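Local coordinates for topoisomerase IV subunit A (Escherichia coli, PDB 1ZVT), which forms the A subunit of a DNA topoisomerase that decatenates DNA, its C-terminal beta-pinwheel domain probably binding the DNA substrate, at residues A[48-53]-A[113-118]; A[97-102]-A[191-196]; A[127-132]-A[169-174]; A[149-154]-A[176-181]. One frame throughout, in Å; residues are numbered along the deposited sequence.

Contact 1: residues A[48-53]-A[113-118]; sequences VFVDST and NDLVAR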
loop_
_atom_site.group_PDB
_atom_site.type_symbol
_atom_site.label_atom_id
_atom_site.label_comp_id
_atom_site.label_asym_id
_atom_site.label_seq_id
_atom_site.Cartn_x
_atom_site.Cartn_y
_atom_site.Cartn_z
ATOM N N VAL A 48 7.880 9.788 0.788
ATOM C CA VAL A 48 8.266 8.535 1.444
ATOM C C VAL A 48 8.141 7.385 0.441
ATOM O O VAL A 48 7.230 7.387 -0.393
ATOM C CB VAL A 48 7.376 8.291 2.672
ATOM C CG1 VAL A 48 7.344 6.838 3.062
ATOM C CG2 VAL A 48 7.858 9.156 3.846
ATOM N N PHE A 49 9.069 6.430 0.534
ATOM C CA PHE A 49 9.105 5.224 -0.276
ATOM C C PHE A 49 9.095 4.035 0.665
ATOM O O PHE A 49 9.740 4.046 1.728
ATOM C CB PHE A 49 10.367 5.202 -1.154
ATOM C CG PHE A 49 10.430 6.361 -2.099
ATOM C CD1 PHE A 49 11.081 7.536 -1.737
ATOM C CD2 PHE A 49 9.772 6.297 -3.330
ATOM C CE1 PHE A 49 11.095 8.649 -2.604
ATOM C CE2 PHE A 49 9.776 7.412 -4.199
ATOM C CZ PHE A 49 10.446 8.581 -3.822
ATOM N N VAL A 50 8.366 2.996 0.276
ATOM C CA VAL A 50 8.422 1.735 1.015
ATOM C C VAL A 50 8.987 0.639 0.091
ATOM O O VAL A 50 8.501 0.473 -1.047
ATOM C CB VAL A 50 7.030 1.342 1.535
ATOM C CG1 VAL A 50 7.142 0.039 2.312
ATOM C CG2 VAL A 50 6.458 2.453 2.452
ATOM N N ASP A 51 10.002 -0.078 0.560
ATOM C CA ASP A 51 10.594 -1.159 -0.264
ATOM C C ASP A 51 9.958 -2.519 -0.024
ATOM O O ASP A 51 9.106 -2.681 0.867
ATOM C CB ASP A 51 12.148 -1.189 -0.187
ATOM C CG ASP A 51 12.698 -1.833 1.092
ATOM O OD1 ASP A 51 11.984 -2.570 1.790
ATOM O OD2 ASP A 51 13.891 -1.614 1.379
ATOM N N SER A 52 10.361 -3.490 -0.854
ATOM C CA SER A 52 9.766 -4.825 -0.841
ATOM C C SER A 52 10.051 -5.625 0.432
ATOM O O SER A 52 9.440 -6.687 0.638
ATOM C CB SER A 52 10.255 -5.607 -2.067
ATOM O OG SER A 52 11.654 -5.591 -2.105
ATOM N N THR A 53 10.967 -5.140 1.268
ATOM C CA THR A 53 11.331 -5.772 2.530
ATOM C C THR A 53 10.646 -5.140 3.741
ATOM O O THR A 53 10.835 -5.590 4.871
ATOM C CB THR A 53 12.867 -5.804 2.758
ATOM O OG1 THR A 53 13.352 -4.497 3.073
ATOM C CG2 THR A 53 13.603 -6.348 1.542
ATOM N N ASN A 113 4.078 10.221 9.621
ATOM C CA ASN A 113 5.295 10.557 10.344
ATOM C C ASN A 113 6.121 9.327 10.725
ATOM O O ASN A 113 7.347 9.380 10.700
ATOM C CB ASN A 113 4.991 11.394 11.586
ATOM C CG ASN A 113 6.242 11.976 12.185
ATOM O OD1 ASN A 113 6.574 11.704 13.336
ATOM N ND2 ASN A 113 6.979 12.723 11.383
ATOM N N ASP A 114 5.450 8.215 11.041
ATOM C CA ASP A 114 6.122 6.978 11.416
ATOM C C ASP A 114 6.924 6.385 10.285
ATOM O O ASP A 114 7.824 5.605 10.533
ATOM C CB ASP A 114 5.113 5.935 11.887
ATOM C CG ASP A 114 4.466 6.327 13.200
ATOM O OD1 ASP A 114 5.192 6.836 14.088
ATOM O OD2 ASP A 114 3.251 6.120 13.344
ATOM N N LEU A 115 6.589 6.758 9.053
ATOM C CA LEU A 115 7.344 6.280 7.882
ATOM C C LEU A 115 8.559 7.154 7.570
ATOM O O LEU A 115 9.421 6.751 6.801
ATOM C CB LEU A 115 6.438 6.230 6.654
ATOM C CG LEU A 115 5.551 4.994 6.499
ATOM C CD1 LEU A 115 4.531 4.944 7.585
ATOM C CD2 LEU A 115 4.850 5.063 5.164
ATOM N N VAL A 116 8.621 8.348 8.155
ATOM C CA VAL A 116 9.640 9.320 7.728
ATOM C C VAL A 116 10.988 8.978 8.350
ATOM O O VAL A 116 11.184 9.135 9.562
ATOM C CB VAL A 116 9.204 10.747 8.047
ATOM C CG1 VAL A 116 10.334 11.772 7.764
ATOM C CG2 VAL A 116 7.946 11.092 7.262
ATOM N N ALA A 117 11.892 8.460 7.526
ATOM C CA ALA A 117 13.237 8.095 7.978
ATOM C C ALA A 117 14.218 8.707 6.995
ATOM O O ALA A 117 14.308 8.261 5.851
ATOM C CB ALA A 117 13.397 6.610 8.021
ATOM N N ARG A 118 14.923 9.755 7.433
ATOM C CA ARG A 118 15.722 10.558 6.522
ATOM C C ARG A 118 17.139 10.000 6.295
ATOM O O ARG A 118 17.864 10.495 5.434
ATOM C CB ARG A 118 15.736 12.028 6.980
ATOM C CG ARG A 118 14.315 12.612 7.049
ATOM C CD ARG A 118 14.241 13.980 7.687
ATOM N NE ARG A 118 12.872 14.518 7.734
ATOM C CZ ARG A 118 12.267 15.123 6.714
ATOM N NH1 ARG A 118 12.884 15.255 5.548
ATOM N NH2 ARG A 118 11.033 15.579 6.843
#
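Val48 spreads its two methyl groups over Leu115 and Val116, and of the four touching residues it has the most surface covered, 62 Å², followed by Leu115 with 49 Å². The CG1 branch meets Leu115 at two points, CD2 at 3.7 Å and CB at 3.8 Å, the two side chains crossing at about a right angle. Its torsion explains the division of labour: with chi1 at 158°, CG1 stands anti to the backbone N and takes Leu115, while CG2, beside that N, reaches Val116 CG2 at 3.9 Å. Leu115 CD2 also bridges along the strand, lying 4.1 Å from Val50 CG2. No hydrogen bond spans the two segments, and the closest approaches are all between aliphatic carbons. An alanine at Val48 would lose both branches and would probably open a gap beneath Leu115 CD2, with Val116 CG2 left without its methyl partner. The backbone of 113-118 is tied down separately: Val116 N bonds to Asn113 O at 3.0 Å, and Leu115 O accepts from Ser56 OG. Strand 47-51 is an inner strand of its antiparallel sheet, and 113-118 is the link that arrives from strand 106-111 of another sheet and goes on to strand 123-124 at this sheet's edge. Such a return from one blade's sheet to the edge of the preceding one is the strand exchange of the beta-pinwheel fold.

Contact 2: residues A[97-102]-A[191-196]; sequences KLLMAS and AQLYVL
Ala191 N makes a probable hydrogen bond to Ile150 O, which ties down the strand from which Leu193 and Val195 reach across to Leu99 and Ala101. Ala191 and Gln192 both face Ile150, a classic beta bulge at this end of the strand. Between 97-102 and 191-196 themselves no hydrogen bond forms, and the evidence for packing is carbon against carbon. Leu99 and Leu193 extend toward each other tip to tip, their CD2 atoms 3.7 Å apart. Each has CG anti to its own backbone N (chi1 169° in Leu99 and -178° in Leu193), which sends both branched ends into the space between the strands. Leu99 CD2 is shared: Val195 CG2 approaches it obliquely at 3.6 Å. Leu193 CD2 is shared likewise, and its 3.4 Å separation from Ala101 CB is tighter than usual van der Waals contact, so the small side chain of Ala101 fits closely against the leucine. Leu147 of the neighbouring strand 146-151 touches both Leu99 and Leu193 and continues the apolar layer. The axes of 97-101 and 191-196 come within 9.2 Å at their closest, at 162°, nearly antiparallel, yet the two strands belong to separate sheets, and side chains rather than backbone bonds fill the interval. This is the face-to-face packing of neighbouring blades that builds the buried interior of a beta-pinwheel.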
loop_
_atom_site.group_PDB
_atom_site.type_symbol
_atom_site.label_atom_id
_atom_site.label_comp_id
_atom_site.label_asym_id
_atom_site.label_seq_id
_atom_site.Cartn_x
_atom_site.Cartn_y
_atom_site.Cartn_z
ATOM N N LYS A 97 -3.383 9.120 9.039
ATOM C CA LYS A 97 -3.393 7.689 9.369
ATOM C C LYS A 97 -3.281 6.791 8.149
ATOM O O LYS A 97 -3.876 7.077 7.099
ATOM C CB LYS A 97 -4.654 7.332 10.158
ATOM C CG LYS A 97 -4.727 8.000 11.544
ATOM C CD LYS A 97 -3.982 7.183 12.592
ATOM C CE LYS A 97 -3.898 7.893 13.942
ATOM N NZ LYS A 97 -5.209 7.918 14.671
ATOM N N LEU A 98 -2.539 5.690 8.312
ATOM C CA LEU A 98 -2.280 4.734 7.232
ATOM C C LEU A 98 -2.449 3.344 7.773
ATOM O O LEU A 98 -2.232 3.108 8.971
ATOM C CB LEU A 98 -0.826 4.851 6.758
ATOM C CG LEU A 98 -0.288 6.224 6.386
ATOM C CD1 LEU A 98 1.208 6.144 6.137
ATOM C CD2 LEU A 98 -1.016 6.680 5.121
ATOM N N LEU A 99 -2.825 2.419 6.901
ATOM C CA LEU A 99 -2.841 1.003 7.268
ATOM C C LEU A 99 -1.637 0.314 6.629
ATOM O O LEU A 99 -1.525 0.286 5.397
ATOM C CB LEU A 99 -4.148 0.354 6.786
ATOM C CG LEU A 99 -4.290 -1.168 6.832
ATOM C CD1 LEU A 99 -4.169 -1.654 8.281
ATOM C CD2 LEU A 99 -5.632 -1.601 6.235
ATOM N N MET A 100 -0.787 -0.290 7.463
ATOM C CA MET A 100 0.379 -1.059 7.010
ATOM C C MET A 100 0.120 -2.526 7.282
ATOM O O MET A 100 -0.428 -2.872 8.332
ATOM C CB MET A 100 1.639 -0.646 7.783
ATOM C CG MET A 100 2.099 0.787 7.555
ATOM S SD MET A 100 2.463 1.181 5.816
ATOM C CE MET A 100 3.548 -0.120 5.313
ATOM N N ALA A 101 0.504 -3.399 6.349
ATOM C CA ALA A 101 0.223 -4.821 6.521
ATOM C C ALA A 101 1.120 -5.683 5.663
ATOM O O ALA A 101 1.713 -5.213 4.667
ATOM C CB ALA A 101 -1.258 -5.114 6.206
ATOM N N SER A 102 1.224 -6.949 6.058
ATOM C CA SER A 102 1.905 -7.950 5.235
ATOM C C SER A 102 0.904 -8.993 4.735
ATOM O O SER A 102 -0.194 -9.176 5.299
ATOM C CB SER A 102 2.996 -8.647 6.054
ATOM O OG SER A 102 2.398 -9.479 7.037
ATOM N N ALA A 191 -4.646 -11.479 -0.023
ATOM C CA ALA A 191 -4.643 -11.099 -1.450
ATOM C C ALA A 191 -5.015 -9.659 -1.698
ATOM O O ALA A 191 -4.423 -9.018 -2.582
ATOM C CB ALA A 191 -5.616 -11.974 -2.225
ATOM N N GLN A 192 -6.024 -9.173 -0.980
ATOM C CA GLN A 192 -6.475 -7.791 -1.143
ATOM C C GLN A 192 -6.781 -7.229 0.227
ATOM O O GLN A 192 -7.268 -7.961 1.093
ATOM C CB GLN A 192 -7.777 -7.732 -1.938
ATOM C CG GLN A 192 -7.734 -8.414 -3.319
ATOM C CD GLN A 192 -7.259 -7.531 -4.440
ATOM O OE1 GLN A 192 -6.885 -8.035 -5.499
ATOM N NE2 GLN A 192 -7.310 -6.224 -4.249
ATOM N N LEU A 193 -6.527 -5.943 0.416
ATOM C CA LEU A 193 -6.831 -5.305 1.690
ATOM C C LEU A 193 -7.261 -3.881 1.438
ATOM O O LEU A 193 -6.469 -3.074 0.889
ATOM C CB LEU A 193 -5.562 -5.282 2.569
ATOM C CG LEU A 193 -5.646 -4.704 3.993
ATOM C CD1 LEU A 193 -6.651 -5.495 4.850
ATOM C CD2 LEU A 193 -4.279 -4.727 4.676
ATOM N N TYR A 194 -8.472 -3.557 1.863
ATOM C CA TYR A 194 -9.042 -2.213 1.607
ATOM C C TYR A 194 -9.498 -1.537 2.878
ATOM O O TYR A 194 -9.762 -2.204 3.872
ATOM C CB TYR A 194 -10.281 -2.353 0.720
ATOM C CG TYR A 194 -10.153 -3.258 -0.467
ATOM C CD1 TYR A 194 -10.879 -4.448 -0.524
ATOM C CD2 TYR A 194 -9.343 -2.920 -1.545
ATOM C CE1 TYR A 194 -10.799 -5.277 -1.638
ATOM C CE2 TYR A 194 -9.245 -3.758 -2.661
ATOM C CZ TYR A 194 -9.980 -4.927 -2.681
ATOM O OH TYR A 194 -9.925 -5.781 -3.752
ATOM N N VAL A 195 -9.657 -0.210 2.820
ATOM C CA VAL A 195 -10.336 0.514 3.876
ATOM C C VAL A 195 -11.426 1.280 3.153
ATOM O O VAL A 195 -11.144 2.038 2.195
ATOM C CB VAL A 195 -9.395 1.417 4.700
ATOM C CG1 VAL A 195 -10.200 2.231 5.686
ATOM C CG2 VAL A 195 -8.339 0.560 5.445
ATOM N N LEU A 196 -12.665 0.985 3.532
ATOM C CA LEU A 196 -13.833 1.444 2.796
ATOM C C LEU A 196 -14.767 2.160 3.749
ATOM O O LEU A 196 -14.920 1.761 4.900
ATOM C CB LEU A 196 -14.652 0.270 2.241
ATOM C CG LEU A 196 -14.130 -1.062 1.720
ATOM C CD1 LEU A 196 -15.182 -2.148 1.937
ATOM C CD2 LEU A 196 -13.819 -0.916 0.259
#

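Contact 3: residues A[127-132]-A[169-174]; sequences TLPENA and KGKGNK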
loop_
_atom_site.group_PDB
_atom_site.type_symbol
_atom_site.label_atom_id
_atom_site.label_comp_id
_atom_site.label_asym_id
_atom_site.label_seq_id
_atom_site.Cartn_x
_atom_site.Cartn_y
_atom_site.Cartn_z
ATOM N N THR A 127 7.712 -5.759 9.819
ATOM C CA THR A 127 8.470 -6.979 9.832
ATOM C C THR A 127 7.702 -8.053 9.064
ATOM O O THR A 127 6.544 -8.332 9.370
ATOM C CB THR A 127 8.719 -7.420 11.273
ATOM O OG1 THR A 127 9.330 -6.329 11.961
ATOM C CG2 THR A 127 9.622 -8.634 11.324
ATOM N N LEU A 128 8.356 -8.637 8.066
ATOM C CA LEU A 128 7.722 -9.661 7.246
ATOM C C LEU A 128 8.100 -11.051 7.719
ATOM O O LEU A 128 9.305 -11.372 7.833
ATOM C CB LEU A 128 8.155 -9.530 5.798
ATOM C CG LEU A 128 7.864 -8.191 5.125
ATOM C CD1 LEU A 128 8.440 -8.210 3.728
ATOM C CD2 LEU A 128 6.352 -7.942 5.093
ATOM N N PRO A 129 7.085 -11.889 7.975
ATOM C CA PRO A 129 7.306 -13.339 8.160
ATOM C C PRO A 129 7.969 -13.990 6.966
ATOM O O PRO A 129 8.079 -13.379 5.918
ATOM C CB PRO A 129 5.882 -13.884 8.351
ATOM C CG PRO A 129 5.155 -12.728 8.989
ATOM C CD PRO A 129 5.674 -11.518 8.206
ATOM N N GLU A 130 8.419 -15.236 7.139
ATOM C CA GLU A 130 9.134 -15.949 6.103
ATOM C C GLU A 130 8.364 -15.946 4.782
ATOM O O GLU A 130 7.206 -16.371 4.729
ATOM C CB GLU A 130 9.392 -17.391 6.552
ATOM C CG GLU A 130 10.363 -18.120 5.653
ATOM C CD GLU A 130 10.505 -19.587 6.016
ATOM O OE1 GLU A 130 9.699 -20.098 6.834
ATOM O OE2 GLU A 130 11.428 -20.229 5.471
ATOM N N ASN A 131 9.010 -15.435 3.732
ATOM C CA ASN A 131 8.431 -15.394 2.382
ATOM C C ASN A 131 7.220 -14.486 2.230
ATOM O O ASN A 131 6.483 -14.566 1.236
ATOM C CB ASN A 131 8.110 -16.817 1.908
ATOM C CG ASN A 131 9.345 -17.697 1.878
ATOM O OD1 ASN A 131 10.451 -17.221 1.581
ATOM N ND2 ASN A 131 9.184 -18.979 2.233
ATOM N N ALA A 132 7.014 -13.607 3.198
ATOM C CA ALA A 132 5.878 -12.688 3.112
ATOM C C ALA A 132 6.251 -11.449 2.315
ATOM O O ALA A 132 7.446 -11.166 2.108
ATOM C CB ALA A 132 5.406 -12.297 4.493
ATOM N N LYS A 169 5.784 0.706 14.407
ATOM C CA LYS A 169 6.511 -0.280 13.616
ATOM C C LYS A 169 6.235 -1.683 14.160
ATOM O O LYS A 169 5.580 -1.834 15.209
ATOM C CB LYS A 169 8.020 0.001 13.680
ATOM C CG LYS A 169 8.595 -0.168 15.091
ATOM C CD LYS A 169 10.084 0.233 15.165
ATOM C CE LYS A 169 10.689 -0.180 16.501
ATOM N NZ LYS A 169 9.797 0.106 17.682
ATOM N N GLY A 170 6.758 -2.694 13.466
ATOM C CA GLY A 170 6.758 -4.088 13.949
ATOM C C GLY A 170 6.081 -5.044 12.990
ATOM O O GLY A 170 5.746 -4.680 11.845
ATOM N N LYS A 171 5.868 -6.269 13.457
ATOM C CA LYS A 171 5.114 -7.245 12.673
ATOM C C LYS A 171 3.660 -6.813 12.544
ATOM O O LYS A 171 3.021 -7.067 11.514
ATOM C CB LYS A 171 5.189 -8.611 13.353
ATOM C CG LYS A 171 4.423 -9.722 12.662
ATOM C CD LYS A 171 4.395 -10.964 13.571
ATOM C CE LYS A 171 3.746 -12.168 12.904
ATOM N NZ LYS A 171 3.841 -13.398 13.773
ATOM N N GLY A 172 3.145 -6.155 13.585
ATOM C CA GLY A 172 1.727 -5.871 13.678
ATOM C C GLY A 172 0.935 -6.971 14.359
ATOM O O GLY A 172 1.481 -8.004 14.798
ATOM N N ASN A 173 -0.366 -6.743 14.467
ATOM C CA ASN A 173 -1.260 -7.713 15.086
ATOM C C ASN A 173 -2.088 -8.381 13.990
ATOM O O ASN A 173 -2.168 -7.870 12.873
ATOM C CB ASN A 173 -2.168 -6.996 16.075
ATOM C CG ASN A 173 -1.402 -6.439 17.260
ATOM O OD1 ASN A 173 -0.861 -7.200 18.063
ATOM N ND2 ASN A 173 -1.331 -5.120 17.361
ATOM N N LYS A 174 -2.691 -9.525 14.303
ATOM C CA LYS A 174 -3.448 -10.279 13.318
ATOM C C LYS A 174 -4.670 -9.504 12.819
ATOM O O LYS A 174 -5.503 -9.022 13.610
ATOM C CB LYS A 174 -3.890 -11.626 13.920
ATOM C CG LYS A 174 -4.438 -12.595 12.882
ATOM C CD LYS A 174 -4.737 -13.969 13.497
ATOM C CE LYS A 174 -3.449 -14.687 13.892
ATOM N NZ LYS A 174 -3.741 -15.956 14.645
HETATM O O HOH W 1 3.767 -8.450 9.233
#
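Lys171 runs past the backbone of Thr127 as far as the ring of Pro129. Its CB is 4.3 Å from Thr127 CB, a loose contact at the root of the side chain. CG comes next, anti to the backbone N (chi1 179°), and passes Thr127 O at 4.2 Å. CD continues the extended chain, which carries CE to Pro129 CG, also at 4.2 Å, where lysine and proline ring cross at about a right angle. The end of the chain meets Tyr106, outside the two segments, in a cation-pi interaction. Thr127, with the most surface covered (62 Å²), packs its CB 3.8 Å from Lys171 N and its OG1 3.6 Å from Gly170 C. The backbones are also joined directly: Thr127 N donates to Gly170 O at 3.0 Å, fairly straight at 164°, though it approaches from above the carbonyl plane. A water adds a second link, donating to both Thr127 O and Lys171 O at 2.8 Å each. The chemistry implies a surface junction between two interblade connections: its polar links are made through main-chain groups and a water, and the rest is packing of Thr127 and Lys171.

Contact 4: residues A[149-154]-A[176-181]; sequences AITQAG and INIPSA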
loop_
_atom_site.group_PDB
_atom_site.type_symbol
_atom_site.label_atom_id
_atom_site.label_comp_id
_atom_site.label_asym_id
_atom_site.label_seq_id
_atom_site.Cartn_x
_atom_site.Cartn_y
_atom_site.Cartn_z
ATOM N N ALA A 149 -10.668 -7.501 4.217
ATOM C CA ALA A 149 -9.557 -8.359 3.830
ATOM C C ALA A 149 -10.095 -9.514 3.028
ATOM O O ALA A 149 -11.142 -10.075 3.361
ATOM C CB ALA A 149 -8.859 -8.933 5.108
ATOM N N ILE A 150 -9.377 -9.881 1.967
ATOM C CA ILE A 150 -9.742 -11.033 1.137
ATOM C C ILE A 150 -8.496 -11.895 0.993
ATOM O O ILE A 150 -7.444 -11.387 0.614
ATOM C CB ILE A 150 -10.199 -10.607 -0.297
ATOM C CG1 ILE A 150 -11.344 -9.573 -0.187
ATOM C CG2 ILE A 150 -10.608 -11.858 -1.114
ATOM C CD1 ILE A 150 -11.763 -9.032 -1.580
ATOM N N THR A 151 -8.600 -13.181 1.315
ATOM C CA THR A 151 -7.435 -14.069 1.213
ATOM C C THR A 151 -7.291 -14.747 -0.155
ATOM O O THR A 151 -8.251 -14.804 -0.943
ATOM C CB THR A 151 -7.464 -15.190 2.282
ATOM O OG1 THR A 151 -8.492 -16.138 1.976
ATOM C CG2 THR A 151 -7.730 -14.609 3.668
ATOM N N GLN A 152 -6.109 -15.323 -0.384
ATOM C CA GLN A 152 -5.804 -16.047 -1.615
ATOM C C GLN A 152 -6.757 -17.240 -1.768
ATOM O O GLN A 152 -7.121 -17.620 -2.885
ATOM C CB GLN A 152 -4.350 -16.502 -1.528
ATOM C CG GLN A 152 -3.781 -17.274 -2.668
ATOM C CD GLN A 152 -2.366 -17.742 -2.364
ATOM O OE1 GLN A 152 -2.001 -18.886 -2.669
ATOM N NE2 GLN A 152 -1.568 -16.872 -1.727
ATOM N N ALA A 153 -7.160 -17.824 -0.640
ATOM C CA ALA A 153 -8.075 -18.976 -0.651
ATOM C C ALA A 153 -9.511 -18.560 -0.943
ATOM O O ALA A 153 -10.349 -19.391 -1.312
ATOM C CB ALA A 153 -7.981 -19.768 0.674
ATOM N N GLY A 154 -9.796 -17.272 -0.790
ATOM C CA GLY A 154 -11.112 -16.711 -1.079
ATOM C C GLY A 154 -11.964 -16.428 0.139
ATOM O O GLY A 154 -13.190 -16.406 0.042
ATOM N N ILE A 176 -6.405 -11.025 9.851
ATOM C CA ILE A 176 -7.203 -12.172 9.460
ATOM C C ILE A 176 -6.359 -13.423 9.692
ATOM O O ILE A 176 -5.145 -13.398 9.485
ATOM C CB ILE A 176 -7.674 -12.020 7.977
ATOM C CG1 ILE A 176 -8.547 -13.198 7.537
ATOM C CG2 ILE A 176 -6.478 -11.877 7.036
ATOM C CD1 ILE A 176 -9.328 -12.950 6.245
ATOM N N ASN A 177 -6.975 -14.508 10.152
ATOM C CA ASN A 177 -6.185 -15.696 10.475
ATOM C C ASN A 177 -5.806 -16.492 9.244
ATOM O O ASN A 177 -6.664 -17.016 8.545
ATOM C CB ASN A 177 -6.915 -16.616 11.443
ATOM C CG ASN A 177 -6.023 -17.749 11.919
ATOM O OD1 ASN A 177 -6.318 -18.929 11.698
ATOM N ND2 ASN A 177 -4.926 -17.395 12.564
ATOM N N ILE A 178 -4.516 -16.527 8.969
ATOM C CA ILE A 178 -3.950 -17.380 7.928
ATOM C C ILE A 178 -2.844 -18.185 8.631
ATOM O O ILE A 178 -1.917 -17.606 9.197
ATOM C CB ILE A 178 -3.373 -16.539 6.782
ATOM C CG1 ILE A 178 -4.474 -15.590 6.238
ATOM C CG2 ILE A 178 -2.819 -17.448 5.661
ATOM C CD1 ILE A 178 -4.000 -14.619 5.214
ATOM N N PRO A 179 -2.970 -19.517 8.631
ATOM C CA PRO A 179 -1.980 -20.351 9.309
ATOM C C PRO A 179 -0.573 -20.017 8.806
ATOM O O PRO A 179 -0.356 -19.919 7.601
ATOM C CB PRO A 179 -2.387 -21.773 8.917
ATOM C CG PRO A 179 -3.871 -21.680 8.629
ATOM C CD PRO A 179 -4.063 -20.303 8.033
ATOM N N SER A 180 0.357 -19.823 9.733
ATOM C CA SER A 180 1.654 -19.258 9.375
ATOM C C SER A 180 2.482 -20.149 8.472
ATOM O O SER A 180 3.195 -19.669 7.584
ATOM C CB SER A 180 2.432 -18.848 10.617
ATOM O OG SER A 180 2.661 -19.965 11.448
ATOM N N ALA A 181 2.447 -21.454 8.731
ATOM C CA ALA A 181 3.191 -22.375 7.877
ATOM C C ALA A 181 2.628 -22.392 6.450
ATOM O O ALA A 181 3.374 -22.443 5.462
ATOM C CB ALA A 181 3.193 -23.779 8.495
#
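Thr151 turns its methyl rather than its hydroxyl to Ile176 and Ile178: chi1 of 71° sets OG1 between the backbone N and the carbonyl carbon, and CG2 falls anti to the carbonyl carbon. Ile176 answers with an extended chain, chi1 -179° followed by a near-trans chi2, so that its CD1 leads. These two ends meet obliquely at 3.5 Å between Thr151 CG2 and Ile176 CD1, tighter than usual for two carbons. Ile178 slides past the threonine in the opposite direction, leaving its CD1 4.0 Å from the same CG2 of Thr151. The single methyl of Thr151 thus receives the ends of both isoleucines. Two residues earlier in the strand, Ala149 CB offers a looser apolar contact, 4.2 Å from Ile176 CD1. The hydroxyl serves the turn that follows: Thr151 OG1 is hydrogen-bonded to Arg155 N, with a weak additional bond from Gly154 N, while Gly154 N also bonds to Thr151 O at 2.9 Å and closes a type I beta turn. The polar branch is therefore used within the hairpin from strand 146-151 to strand 155-160, and the apolar branch is turned to the neighbouring connection. All four touching residues are buried. The connection leaves strand 173-174, at the edge of one antiparallel sheet, covers strand 146-151 of the next sheet through Ile176 and Ile178, and then enters helix 180-184 behind Pro179 at the N-cap position. This passage between sheets belongs to the beta-pinwheel, whose blades are interlinked by exchanged strands.

Contacts 1, 2 and 4 are buried and apolar, with no hydrogen bond between their paired segments, whereas contact 3 lies at the surface and relies on backbone and water bonds. Contacts 1 and 4 have a common design, an inner strand covered by a connection between sheets, but their centres are 26 Å apart; contact 2 instead sets two strands face to face. Contacts 2 and 4 use neighbouring strands of one sheet, 190-196 and 146-151, and contacts 2 and 3 both reach the sheet containing 97-101 and 173-174. Packing carries on between contacts as well: Leu115 CD1 lies 3.8 Å from Leu98 CD1, and Leu128 touches both Ser52 and Ser102.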